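Local coordinates for cellulase (Clostridium cellulovorans, PDB 6UI3), which hydrolyses internal beta-1,4 linkages of cellulose and probably of related plant polysaccharides, acting as a broad-specificity endoglucanase through this glycoside hydrolase family 5 catalytic domain, at residues L231-G236 with T312-G317; A247-T252 with K288-T293; F272-K277 with C301-N306; D282-T287 with P329-A334. All coordinates share one frame; numbering follows the deposited sequence.

Interaction 1 of 4, residues L231-G236 with T312-G317; sequences LNIAPG and TGERLG
One face of the Glu314 carboxylate is covered by a methyl of Leu231, whose CD1 sits almost straight above the group, displaced slightly toward OE2 and 3.7 Å from that atom. Glu314 OE2 accepts a hydrogen bond from a water at 2.9 Å. This water, displaced from the carboxylate plane toward the Leu231 side, also donates to Leu231 O at 2.8 Å and so joins the two loops by a polar bridge. The second flat group is the peptide of Gly313: Ile233 CD1 lies over one of its faces, 3.7 Å from Gly313 C, while Ile233 CG2 lies past the carbonyl oxygen on the same side of the plane, 3.6 Å from Gly313 O. Holding CG1 between the backbone N and the carbonyl carbon (chi1 60°) lets both branches of Ile233 bear on this peptide. In the (beta/alpha)8 barrel the two loops follow strands 217-222 and 301-305, thus at the end of the barrel where family 5 enzymes carry their active sites. Leu316 CD1 approaches Leu231 CD1 more loosely, at 4.3 Å, while its other methyl, CD2, packs on Ala273. The chain turns at Ile233 itself: Asn232 OD1 accepts from Ala234 N at 3.1 Å, an Asx turn.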
loop_
_atom_site.group_PDB
_atom_site.type_symbol
_atom_site.label_atom_id
_atom_site.label_comp_id
_atom_site.label_asym_id
_atom_site.label_seq_id
_atom_site.Cartn_x
_atom_site.Cartn_y
_atom_site.Cartn_z
ATOM N N LEU A 231 14.684 -8.094 -1.392
ATOM C CA LEU A 231 14.263 -8.002 -0.004
ATOM C C LEU A 231 14.991 -8.927 0.955
ATOM O O LEU A 231 14.999 -8.636 2.153
ATOM C CB LEU A 231 12.749 -8.230 0.115
ATOM C CG LEU A 231 12.050 -7.905 1.436
ATOM C CD1 LEU A 231 12.344 -6.486 1.853
ATOM C CD2 LEU A 231 10.552 -8.127 1.294
ATOM N N ASN A 232 15.597 -10.010 0.494
ATOM C CA ASN A 232 16.352 -10.884 1.389
ATOM C C ASN A 232 17.609 -10.155 1.835
ATOM O O ASN A 232 18.455 -9.810 1.011
ATOM C CB ASN A 232 16.720 -12.137 0.607
ATOM C CG ASN A 232 17.300 -13.234 1.457
ATOM O OD1 ASN A 232 17.784 -13.018 2.562
ATOM N ND2 ASN A 232 17.297 -14.439 0.898
ATOM N N ILE A 233 17.755 -9.941 3.144
ATOM C CA ILE A 233 18.862 -9.173 3.693
ATOM C C ILE A 233 20.006 -10.043 4.195
ATOM O O ILE A 233 20.996 -9.505 4.708
ATOM C CB ILE A 233 18.400 -8.206 4.806
ATOM C CG1 ILE A 233 17.757 -8.948 5.978
ATOM C CG2 ILE A 233 17.423 -7.180 4.247
ATOM C CD1 ILE A 233 17.515 -8.075 7.231
ATOM N N ALA A 234 19.905 -11.357 4.090
ATOM C CA ALA A 234 20.973 -12.207 4.597
ATOM C C ALA A 234 22.285 -11.914 3.876
ATOM O O ALA A 234 22.303 -11.594 2.681
ATOM C CB ALA A 234 20.597 -13.674 4.409
ATOM N N PRO A 235 23.407 -12.019 4.568
ATOM C CA PRO A 235 24.689 -11.844 3.884
ATOM C C PRO A 235 24.881 -12.938 2.842
ATOM O O PRO A 235 24.392 -14.056 2.997
ATOM C CB PRO A 235 25.716 -11.946 5.013
ATOM C CG PRO A 235 25.013 -12.706 6.098
ATOM C CD PRO A 235 23.574 -12.355 5.995
ATOM N N GLY A 236 25.613 -12.606 1.777
ATOM C CA GLY A 236 25.894 -13.538 0.705
ATOM C C GLY A 236 24.813 -13.679 -0.332
ATOM O O GLY A 236 24.990 -14.455 -1.280
ATOM N N THR A 312 21.935 -2.350 9.602
ATOM C CA THR A 312 21.241 -3.614 9.784
ATOM C C THR A 312 19.791 -3.479 9.345
ATOM O O THR A 312 19.269 -2.382 9.135
ATOM C CB THR A 312 21.314 -4.079 11.251
ATOM O OG1 THR A 312 20.612 -3.149 12.082
ATOM C CG2 THR A 312 22.764 -4.189 11.731
ATOM N N GLY A 313 19.142 -4.625 9.194
ATOM C CA GLY A 313 17.732 -4.659 8.893
ATOM C C GLY A 313 17.444 -4.406 7.419
ATOM O O GLY A 313 18.306 -4.562 6.552
ATOM N N GLU A 314 16.194 -4.061 7.130
ATOM C CA GLU A 314 15.757 -3.785 5.763
ATOM C C GLU A 314 16.139 -2.344 5.454
ATOM O O GLU A 314 15.546 -1.401 5.992
ATOM C CB GLU A 314 14.257 -4.026 5.615
ATOM C CG GLU A 314 13.854 -5.493 5.773
ATOM C CD GLU A 314 12.360 -5.756 5.602
ATOM O OE1 GLU A 314 11.562 -4.801 5.521
ATOM O OE2 GLU A 314 11.986 -6.948 5.540
ATOM N N ARG A 315 17.159 -2.160 4.618
ATOM C CA ARG A 315 17.724 -0.833 4.357
ATOM C C ARG A 315 16.975 -0.244 3.167
ATOM O O ARG A 315 17.394 -0.355 2.006
ATOM C CB ARG A 315 19.224 -0.934 4.126
ATOM C CG ARG A 315 19.966 -1.500 5.337
ATOM C CD ARG A 315 21.365 -1.961 4.960
ATOM N NE ARG A 315 22.253 -0.828 4.709
ATOM C CZ ARG A 315 23.378 -0.884 4.003
ATOM N NH1 ARG A 315 23.761 -2.018 3.445
ATOM N NH2 ARG A 315 24.117 0.209 3.849
ATOM N N LEU A 316 15.842 0.394 3.459
ATOM C CA LEU A 316 14.880 0.807 2.445
ATOM C C LEU A 316 14.605 2.303 2.489
ATOM O O LEU A 316 13.685 2.785 1.822
ATOM C CB LEU A 316 13.580 0.008 2.615
ATOM C CG LEU A 316 13.728 -1.493 2.405
ATOM C CD1 LEU A 316 12.457 -2.239 2.784
ATOM C CD2 LEU A 316 14.110 -1.778 0.969
ATOM N N GLY A 317 15.370 3.065 3.263
ATOM C CA GLY A 317 15.121 4.494 3.353
ATOM C C GLY A 317 15.414 5.223 2.048
ATOM O O GLY A 317 16.398 4.938 1.357
HETATM O O HOH W 1 13.725 -9.039 4.569
#

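Interaction 2 of 4, residues A247-T252 with K288-T293; sequences AFIDKT and KFYVST
Phe289 O is gripped twice by Thr293, once from above and once from below the carbonyl plane: by the helical N-H of Thr293 N and by the hydroxyl, with OG1 at 2.8 Å. Thr293 OG1 also lies over one face of the Phe289 ring, toward the rim. The same oxygen accepts from a water at 2.7 Å, and that water donates equally closely to Asp250 OD1 on the facing helix, so a polar link spans the interface. Asp250 OD2 turns instead to a salt bridge with Arg254. Alongside the link, Thr293 CG2 lies 4.0 Å from Asp250 OD1. The apolar part is carried by Ile249, whose two branches diverge. CG2, anti to the backbone N, meets the edge of the Phe289 ring at CE2, 3.9 Å away, the isoleucine and the phenylalanine running antiparallel past one another. CD1 reaches Tyr290 CD2 at 4.1 Å, and the tyrosine lies nearly perpendicular to the isoleucine; the Tyr290 hydroxyl is bonded to Ala223 O. With local axes 10.2 Å apart and 15° from parallel, the segments represent two consecutive outer helices, 243-261 and 280-296, in the helical layer of a (beta/alpha)8 barrel.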
loop_
_atom_site.group_PDB
_atom_site.type_symbol
_atom_site.label_atom_id
_atom_site.label_comp_id
_atom_site.label_asym_id
_atom_site.label_seq_id
_atom_site.Cartn_x
_atom_site.Cartn_y
_atom_site.Cartn_z
ATOM N N ALA A 247 13.766 -10.620 -16.278
ATOM C CA ALA A 247 12.796 -11.527 -16.882
ATOM C C ALA A 247 11.696 -11.894 -15.896
ATOM O O ALA A 247 10.521 -11.995 -16.274
ATOM C CB ALA A 247 13.512 -12.779 -17.378
ATOM N N PHE A 248 12.048 -12.109 -14.626
ATOM C CA PHE A 248 11.037 -12.473 -13.640
ATOM C C PHE A 248 10.040 -11.331 -13.434
ATOM O O PHE A 248 8.820 -11.549 -13.327
ATOM C CB PHE A 248 11.699 -12.874 -12.318
ATOM C CG PHE A 248 10.725 -13.414 -11.318
ATOM C CD1 PHE A 248 10.228 -14.701 -11.443
ATOM C CD2 PHE A 248 10.270 -12.633 -10.275
ATOM C CE1 PHE A 248 9.292 -15.189 -10.529
ATOM C CE2 PHE A 248 9.346 -13.109 -9.368
ATOM C CZ PHE A 248 8.858 -14.379 -9.486
ATOM N N ILE A 249 10.544 -10.104 -13.344
ATOM C CA ILE A 249 9.675 -8.943 -13.212
ATOM C C ILE A 249 8.762 -8.821 -14.425
ATOM O O ILE A 249 7.546 -8.627 -14.294
ATOM C CB ILE A 249 10.519 -7.673 -13.010
ATOM C CG1 ILE A 249 11.212 -7.689 -11.649
ATOM C CG2 ILE A 249 9.661 -6.425 -13.151
ATOM C CD1 ILE A 249 12.369 -6.694 -11.535
ATOM N N ASP A 250 9.335 -8.923 -15.624
ATOM C CA ASP A 250 8.540 -8.752 -16.834
ATOM C C ASP A 250 7.436 -9.805 -16.931
ATOM O O ASP A 250 6.290 -9.484 -17.268
ATOM C CB ASP A 250 9.445 -8.802 -18.064
ATOM C CG ASP A 250 8.706 -8.446 -19.315
ATOM O OD1 ASP A 250 8.496 -7.240 -19.528
ATOM O OD2 ASP A 250 8.288 -9.342 -20.071
ATOM N N LYS A 251 7.765 -11.067 -16.630
ATOM C CA LYS A 251 6.768 -12.133 -16.680
ATOM C C LYS A 251 5.639 -11.865 -15.698
ATOM O O LYS A 251 4.454 -12.025 -16.025
ATOM C CB LYS A 251 7.441 -13.476 -16.382
ATOM C CG LYS A 251 6.509 -14.705 -16.364
ATOM C CD LYS A 251 7.285 -15.997 -16.181
ATOM C CE LYS A 251 7.746 -16.171 -14.749
ATOM N NZ LYS A 251 8.723 -17.306 -14.638
ATOM N N THR A 252 5.991 -11.442 -14.488
ATOM C CA THR A 252 4.983 -11.185 -13.465
ATOM C C THR A 252 4.046 -10.078 -13.912
ATOM O O THR A 252 2.826 -10.191 -13.778
ATOM C CB THR A 252 5.656 -10.814 -12.139
ATOM O OG1 THR A 252 6.460 -11.896 -11.665
ATOM C CG2 THR A 252 4.640 -10.484 -11.053
ATOM N N LYS A 288 14.606 1.668 -12.238
ATOM C CA LYS A 288 14.223 2.140 -13.564
ATOM C C LYS A 288 13.465 1.054 -14.324
ATOM O O LYS A 288 12.388 1.292 -14.878
ATOM C CB LYS A 288 15.487 2.554 -14.324
ATOM C CG LYS A 288 15.287 2.853 -15.798
ATOM C CD LYS A 288 14.481 4.107 -16.006
ATOM C CE LYS A 288 14.146 4.318 -17.484
ATOM N NZ LYS A 288 15.340 4.452 -18.357
ATOM N N PHE A 289 14.029 -0.157 -14.356
ATOM C CA PHE A 289 13.389 -1.253 -15.074
ATOM C C PHE A 289 12.015 -1.557 -14.497
ATOM O O PHE A 289 11.041 -1.751 -15.232
ATOM C CB PHE A 289 14.261 -2.513 -15.014
ATOM C CG PHE A 289 13.698 -3.647 -15.796
ATOM C CD1 PHE A 289 14.003 -3.795 -17.128
ATOM C CD2 PHE A 289 12.809 -4.531 -15.228
ATOM C CE1 PHE A 289 13.449 -4.822 -17.879
ATOM C CE2 PHE A 289 12.272 -5.570 -15.962
ATOM C CZ PHE A 289 12.579 -5.708 -17.276
ATOM N N TYR A 290 11.939 -1.650 -13.172
ATOM C CA TYR A 290 10.702 -2.015 -12.491
ATOM C C TYR A 290 9.604 -1.009 -12.790
ATOM O O TYR A 290 8.502 -1.377 -13.216
ATOM C CB TYR A 290 10.983 -2.085 -10.984
ATOM C CG TYR A 290 9.905 -2.719 -10.149
ATOM C CD1 TYR A 290 8.684 -2.081 -9.938
ATOM C CD2 TYR A 290 10.110 -3.948 -9.555
ATOM C CE1 TYR A 290 7.691 -2.665 -9.172
ATOM C CE2 TYR A 290 9.113 -4.539 -8.785
ATOM C CZ TYR A 290 7.910 -3.881 -8.589
ATOM O OH TYR A 290 6.897 -4.434 -7.817
ATOM N N VAL A 291 9.881 0.274 -12.576
ATOM C CA VAL A 291 8.851 1.281 -12.787
ATOM C C VAL A 291 8.489 1.373 -14.263
ATOM O O VAL A 291 7.318 1.562 -14.610
ATOM C CB VAL A 291 9.244 2.633 -12.166
ATOM C CG1 VAL A 291 8.200 3.696 -12.466
ATOM C CG2 VAL A 291 9.406 2.478 -10.661
ATOM N N SER A 292 9.471 1.268 -15.165
ATOM C CA SER A 292 9.146 1.291 -16.588
ATOM C C SER A 292 8.193 0.160 -16.955
ATOM O O SER A 292 7.222 0.364 -17.698
ATOM C CB SER A 292 10.417 1.192 -17.420
ATOM O OG SER A 292 10.091 1.081 -18.795
ATOM N N THR A 293 8.468 -1.044 -16.467
ATOM C CA THR A 293 7.633 -2.197 -16.780
ATOM C C THR A 293 6.230 -2.016 -16.220
ATOM O O THR A 293 5.237 -2.257 -16.914
ATOM C CB THR A 293 8.295 -3.469 -16.224
ATOM O OG1 THR A 293 9.604 -3.615 -16.786
ATOM C CG2 THR A 293 7.482 -4.702 -16.585
HETATM O O HOH W 2 9.883 -4.960 -19.155
#

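Interaction 3 of 4, residues F272-K277 with C301-N306; sequences FAITDK and CLWWDN
The rings of Phe272 and Trp303 form a T-shaped pair, the indole edge directed at the phenyl face with the planes 80° apart and the ring centroids separated by 5.5 Å. They sit where strands 267-272 and 301-305 run side by side in the parallel barrel of the (beta/alpha)8 fold, joined through helix 280-296 as a beta-alpha-beta crossover. Phe272 CG lies between its backbone N and carbonyl carbon (chi1 87°), which brings the ring back across the neighbouring strand. Its opposite face looks toward Cys301: SG stands above it at a distance, 4.9 Å from the Phe272 ring centroid, while Cys301 CB comes to 3.6 Å from Phe272 CE1. The phenyl ring thus lies between the indole edge and a more distant sulfur.

Trp303 offers a face as well as an edge. Ala273 CB lies over the middle of its six-membered ring in a CH-pi contact, 3.8 Å from the centroid, and Ile274 CG2 meets the far corner at Trp303 CH2. The indole N-H is used outside this pair of segments, bonding to Leu316 O, which helps fix the ring's rotation; helix 280-296 adds Thr287 against the same side chain.

The two backbones are tied by two hydrogen bonds flanking Trp303. Phe272 N donates to Leu302 O at 3.1 Å, a bent bond of 142°. Phe272 O in turn receives the straighter N-H of Trp304 N, at 2.9 Å, and also has the CA-H of Trp303 directed at it, with Trp303 CA 3.2 Å away.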
loop_
_atom_site.group_PDB
_atom_site.type_symbol
_atom_site.label_atom_id
_atom_site.label_comp_id
_atom_site.label_asym_id
_atom_site.label_seq_id
_atom_site.Cartn_x
_atom_site.Cartn_y
_atom_site.Cartn_z
ATOM N N PHE A 272 6.776 -1.776 -3.187
ATOM C CA PHE A 272 7.954 -2.405 -3.771
ATOM C C PHE A 272 9.158 -1.642 -3.234
ATOM O O PHE A 272 9.025 -0.545 -2.683
ATOM C CB PHE A 272 7.949 -2.380 -5.310
ATOM C CG PHE A 272 8.530 -1.115 -5.906
ATOM C CD1 PHE A 272 7.915 0.105 -5.726
ATOM C CD2 PHE A 272 9.696 -1.147 -6.665
ATOM C CE1 PHE A 272 8.464 1.259 -6.250
ATOM C CE2 PHE A 272 10.227 0.008 -7.202
ATOM C CZ PHE A 272 9.612 1.195 -6.996
ATOM N N ALA A 273 10.340 -2.238 -3.397
ATOM C CA ALA A 273 11.614 -1.592 -3.081
ATOM C C ALA A 273 12.716 -2.583 -3.429
ATOM O O ALA A 273 12.451 -3.752 -3.735
ATOM C CB ALA A 273 11.729 -1.192 -1.616
ATOM N N ILE A 274 13.963 -2.103 -3.386
ATOM C CA ILE A 274 15.148 -2.963 -3.422
ATOM C C ILE A 274 16.055 -2.537 -2.272
ATOM O O ILE A 274 16.454 -1.369 -2.181
ATOM C CB ILE A 274 15.871 -2.952 -4.779
ATOM C CG1 ILE A 274 17.183 -3.755 -4.694
ATOM C CG2 ILE A 274 16.082 -1.534 -5.328
ATOM C CD1 ILE A 274 17.782 -4.142 -6.021
ATOM N N THR A 275 16.346 -3.474 -1.377
ATOM C CA THR A 275 17.111 -3.179 -0.175
ATOM C C THR A 275 18.565 -2.845 -0.499
ATOM O O THR A 275 19.167 -3.377 -1.443
ATOM C CB THR A 275 16.970 -4.355 0.808
ATOM O OG1 THR A 275 17.429 -3.952 2.100
ATOM C CG2 THR A 275 17.731 -5.602 0.359
ATOM N N ASP A 276 19.137 -1.945 0.305
ATOM C CA ASP A 276 20.511 -1.498 0.096
ATOM C C ASP A 276 21.481 -2.608 0.489
ATOM O O ASP A 276 21.572 -2.986 1.665
ATOM C CB ASP A 276 20.788 -0.237 0.919
ATOM C CG ASP A 276 22.054 0.475 0.517
ATOM O OD1 ASP A 276 22.754 0.009 -0.410
ATOM O OD2 ASP A 276 22.363 1.510 1.165
ATOM N N LYS A 277 22.239 -3.095 -0.480
ATOM C CA LYS A 277 23.342 -4.022 -0.258
ATOM C C LYS A 277 24.643 -3.380 -0.733
ATOM O O LYS A 277 25.529 -4.054 -1.259
ATOM C CB LYS A 277 23.070 -5.358 -0.943
ATOM C CG LYS A 277 21.796 -6.044 -0.458
ATOM C CD LYS A 277 21.571 -7.383 -1.112
ATOM C CE LYS A 277 20.227 -7.961 -0.767
ATOM N NZ LYS A 277 20.076 -9.348 -1.301
ATOM N N CYS A 301 3.523 2.602 -8.837
ATOM C CA CYS A 301 4.452 1.942 -7.930
ATOM C C CYS A 301 4.712 2.818 -6.715
ATOM O O CYS A 301 5.024 4.002 -6.855
ATOM C CB CYS A 301 5.784 1.662 -8.623
ATOM S SG CYS A 301 5.662 0.515 -10.007
ATOM N N LEU A 302 4.575 2.237 -5.532
ATOM C CA LEU A 302 4.770 2.948 -4.275
ATOM C C LEU A 302 5.943 2.335 -3.519
ATOM O O LEU A 302 5.852 1.202 -3.043
ATOM C CB LEU A 302 3.496 2.873 -3.435
ATOM C CG LEU A 302 2.276 3.653 -3.910
ATOM C CD1 LEU A 302 1.720 3.287 -5.219
ATOM C CD2 LEU A 302 1.169 3.510 -2.864
ATOM N N TRP A 303 7.041 3.075 -3.403
ATOM C CA TRP A 303 8.224 2.592 -2.698
ATOM C C TRP A 303 7.946 2.475 -1.201
ATOM O O TRP A 303 7.346 3.362 -0.595
ATOM C CB TRP A 303 9.394 3.558 -2.945
ATOM C CG TRP A 303 10.703 3.137 -2.294
ATOM C CD1 TRP A 303 11.037 3.291 -0.989
ATOM C CD2 TRP A 303 11.842 2.534 -2.924
ATOM N NE1 TRP A 303 12.290 2.791 -0.759
ATOM C CE2 TRP A 303 12.819 2.337 -1.929
ATOM C CE3 TRP A 303 12.127 2.134 -4.225
ATOM C CZ2 TRP A 303 14.053 1.768 -2.200
ATOM C CZ3 TRP A 303 13.363 1.584 -4.493
ATOM C CH2 TRP A 303 14.311 1.419 -3.483
ATOM N N TRP A 304 8.412 1.376 -0.604
ATOM C CA TRP A 304 8.315 1.183 0.852
ATOM C C TRP A 304 9.482 1.872 1.548
ATOM O O TRP A 304 10.606 1.377 1.520
ATOM C CB TRP A 304 8.308 -0.302 1.218
ATOM C CG TRP A 304 8.183 -0.502 2.705
ATOM C CD1 TRP A 304 9.192 -0.736 3.596
ATOM C CD2 TRP A 304 6.978 -0.457 3.466
ATOM N NE1 TRP A 304 8.685 -0.824 4.874
ATOM C CE2 TRP A 304 7.322 -0.669 4.819
ATOM C CE3 TRP A 304 5.634 -0.263 3.140
ATOM C CZ2 TRP A 304 6.374 -0.685 5.826
ATOM C CZ3 TRP A 304 4.702 -0.287 4.138
ATOM C CH2 TRP A 304 5.067 -0.500 5.462
ATOM N N ASP A 305 9.218 3.008 2.187
ATOM C CA ASP A 305 10.250 3.823 2.833
ATOM C C ASP A 305 10.116 3.721 4.347
ATOM O O ASP A 305 9.248 4.348 4.950
ATOM C CB ASP A 305 10.185 5.267 2.364
ATOM C CG ASP A 305 11.407 6.057 2.774
ATOM O OD1 ASP A 305 12.046 5.674 3.789
ATOM O OD2 ASP A 305 11.696 7.062 2.093
ATOM N N ASN A 306 10.988 2.918 4.963
ATOM C CA ASN A 306 10.967 2.741 6.410
ATOM C C ASN A 306 11.924 3.666 7.168
ATOM O O ASN A 306 12.059 3.528 8.393
ATOM C CB ASN A 306 11.252 1.284 6.777
ATOM C CG ASN A 306 12.611 0.808 6.328
ATOM O OD1 ASN A 306 13.440 1.573 5.831
ATOM N ND2 ASN A 306 12.851 -0.474 6.531
#

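Interaction 4 of 4, residues D282-T287 with P329-A334; sequences DRINFT and PELVQA
Apolar packing dominates between Leu331 and Ile284 and continues through Ala334 and Thr287. Leu331 CD2 lies against the backbone of the facing helix, 3.6 Å from Ile284 N, and also touches Ile284 CG1. Nearby, Ile284 CD1 presses closely on Glu330 CB at 3.4 Å. Glu330 then bends at chi2 (91°), which carries its carboxylate away from the isoleucine and leaves only the aliphatic stem in the contact. One turn further on, the small Ala334 fits against the opposing helix, its CB 3.7 Å from Ile284 O and 3.9 Å from Thr287 CG2.

A second kind of contact sets a methyl on a charged plane. In one of the two arginine conformers, Leu331 CD1 sits over the centre of one face of the Arg283 guanidinium, 3.6 Å from CZ. Bends at chi2 and chi3 fold the chain so that the guanidinium turns a face to the leucine methyl. In this conformer NH1 is bonded to Ile274 O, and Tyr328 adds a cation-pi contact; none of the three is certain for the other conformer.

Between the two segments there is no polar bond. Within helix 280-296, Arg283 O accepts both Thr287 N and Thr287 OG1, the latter at 2.8 Å, on the two sides of the carbonyl; with its hydroxyl so engaged, Thr287 presents CG2 to the other helix.

The local axes approach to 8.6 Å and lie 17° from parallel. This is the side-by-side packing of successive outer helices of a (beta/alpha)8 barrel, here helices 280-296 and 329-339, which follow strands 267-272 and 301-305.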
loop_
_atom_site.group_PDB
_atom_site.type_symbol
_atom_site.label_atom_id
_atom_site.label_comp_id
_atom_site.label_asym_id
_atom_site.label_seq_id
_atom_site.Cartn_x
_atom_site.Cartn_y
_atom_site.Cartn_z
ATOM N N ASP A 282 23.138 -1.144 -9.178
ATOM C CA ASP A 282 22.135 -2.189 -9.345
ATOM C C ASP A 282 20.759 -1.726 -8.899
ATOM O O ASP A 282 19.750 -2.079 -9.524
ATOM C CB ASP A 282 22.558 -3.433 -8.574
ATOM C CG ASP A 282 23.779 -4.081 -9.169
ATOM O OD1 ASP A 282 23.651 -4.638 -10.282
ATOM O OD2 ASP A 282 24.857 -4.001 -8.528
ATOM N N ARG A 283 20.690 -0.961 -7.807
ATOM C CA ARG A 283 19.397 -0.474 -7.334
ATOM C C ARG A 283 18.796 0.531 -8.313
ATOM O O ARG A 283 17.573 0.555 -8.514
ATOM C CB ARG A 283 19.543 0.128 -5.933
ATOM C CG ARG A 283 19.995 -0.885 -4.886
ATOM C CD ARG A 283 19.410 -0.584 -3.514
ATOM N NE ARG A 283 19.943 0.629 -2.910
ATOM C CZ ARG A 283 19.356 1.293 -1.921
ATOM N NH1 ARG A 283 18.191 0.893 -1.437
ATOM N NH2 ARG A 283 19.937 2.374 -1.425
ATOM N N ILE A 284 19.633 1.372 -8.929
ATOM C CA ILE A 284 19.160 2.315 -9.948
ATOM C C ILE A 284 18.581 1.555 -11.131
ATOM O O ILE A 284 17.462 1.825 -11.588
ATOM C CB ILE A 284 20.307 3.244 -10.397
ATOM C CG1 ILE A 284 20.730 4.172 -9.253
ATOM C CG2 ILE A 284 19.893 4.058 -11.618
ATOM C CD1 ILE A 284 22.051 4.896 -9.509
ATOM N N ASN A 285 19.342 0.580 -11.634
ATOM C CA ASN A 285 18.902 -0.179 -12.799
ATOM C C ASN A 285 17.636 -0.960 -12.500
ATOM O O ASN A 285 16.702 -0.991 -13.310
ATOM C CB ASN A 285 19.993 -1.154 -13.249
ATOM C CG ASN A 285 21.258 -0.468 -13.709
ATOM O OD1 ASN A 285 21.264 0.724 -14.033
ATOM N ND2 ASN A 285 22.336 -1.236 -13.765
ATOM N N PHE A 286 17.577 -1.580 -11.323
ATOM C CA PHE A 286 16.371 -2.273 -10.893
ATOM C C PHE A 286 15.168 -1.348 -10.884
ATOM O O PHE A 286 14.095 -1.691 -11.399
ATOM C CB PHE A 286 16.607 -2.843 -9.491
ATOM C CG PHE A 286 15.375 -3.434 -8.829
ATOM C CD1 PHE A 286 14.466 -2.643 -8.146
ATOM C CD2 PHE A 286 15.148 -4.801 -8.844
ATOM C CE1 PHE A 286 13.347 -3.221 -7.521
ATOM C CE2 PHE A 286 14.031 -5.360 -8.210
ATOM C CZ PHE A 286 13.150 -4.575 -7.567
ATOM N N THR A 287 15.319 -0.182 -10.265
ATOM C CA THR A 287 14.189 0.715 -10.045
ATOM C C THR A 287 13.688 1.281 -11.360
ATOM O O THR A 287 12.473 1.328 -11.605
ATOM C CB THR A 287 14.588 1.808 -9.054
ATOM O OG1 THR A 287 14.950 1.215 -7.802
ATOM C CG2 THR A 287 13.465 2.787 -8.819
ATOM N N PRO A 329 19.499 10.246 -4.206
ATOM C CA PRO A 329 18.596 10.920 -5.155
ATOM C C PRO A 329 18.478 10.167 -6.465
ATOM O O PRO A 329 17.452 10.293 -7.162
ATOM C CB PRO A 329 19.229 12.308 -5.324
ATOM C CG PRO A 329 20.710 12.073 -5.097
ATOM C CD PRO A 329 20.731 11.029 -3.973
ATOM N N GLU A 330 19.484 9.349 -6.796
ATOM C CA GLU A 330 19.460 8.577 -8.028
ATOM C C GLU A 330 18.284 7.616 -8.060
ATOM O O GLU A 330 17.807 7.253 -9.138
ATOM C CB GLU A 330 20.756 7.777 -8.172
ATOM C CG GLU A 330 22.041 8.596 -8.153
ATOM C CD GLU A 330 22.682 8.782 -6.762
ATOM O OE1 GLU A 330 21.985 8.640 -5.732
ATOM O OE2 GLU A 330 23.886 9.074 -6.727
ATOM N N LEU A 331 17.809 7.158 -6.905
ATOM C CA LEU A 331 16.700 6.215 -6.892
ATOM C C LEU A 331 15.381 6.923 -7.151
ATOM O O LEU A 331 14.483 6.360 -7.793
ATOM C CB LEU A 331 16.662 5.455 -5.561
ATOM C CG LEU A 331 17.864 4.547 -5.343
ATOM C CD1 LEU A 331 17.771 3.810 -4.014
ATOM C CD2 LEU A 331 18.061 3.546 -6.481
ATOM N N VAL A 332 15.225 8.141 -6.636
ATOM C CA VAL A 332 14.054 8.934 -6.982
ATOM C C VAL A 332 14.069 9.241 -8.471
ATOM O O VAL A 332 13.048 9.136 -9.167
ATOM C CB VAL A 332 14.008 10.222 -6.135
ATOM C CG1 VAL A 332 12.814 11.065 -6.523
ATOM C CG2 VAL A 332 14.004 9.896 -4.637
ATOM N N GLN A 333 15.236 9.617 -8.998
ATOM C CA GLN A 333 15.333 9.912 -10.419
ATOM C C GLN A 333 15.044 8.675 -11.261
ATOM O O GLN A 333 14.471 8.787 -12.348
ATOM C CB GLN A 333 16.711 10.494 -10.745
ATOM C CG GLN A 333 16.816 11.042 -12.162
ATOM C CD GLN A 333 15.846 12.175 -12.415
ATOM O OE1 GLN A 333 15.760 13.109 -11.623
ATOM N NE2 GLN A 333 15.092 12.081 -13.495
ATOM N N ALA A 334 15.433 7.490 -10.782
ATOM C CA ALA A 334 15.147 6.256 -11.513
ATOM C C ALA A 334 13.651 6.008 -11.612
ATOM O O ALA A 334 13.163 5.529 -12.646
ATOM C CB ALA A 334 15.844 5.067 -10.842
#

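Overall arrangement
Helix 280-296 connects interactions 2 and 4, whose centres are 13 Å apart: it packs on helix 243-261 in the first and on helix 329-339 in the second. Interaction 3 lies inward, with its centre about 10 Å from that of interaction 4; Ile274 O takes a bond from Arg283 NH1. Toward interaction 2 the link is aromatic, Tyr290 stacking on Phe272. Interaction 1, about 11 Å from interaction 3 between centres, extends from the C-terminal ends of the strands into the loops that follow them, through Leu316 O to Trp303 NE1 and Glu314 O to Asn306 ND2. Interactions 1 and 3 therefore lie toward the barrel end that probably holds the substrate cleft, as in related enzymes.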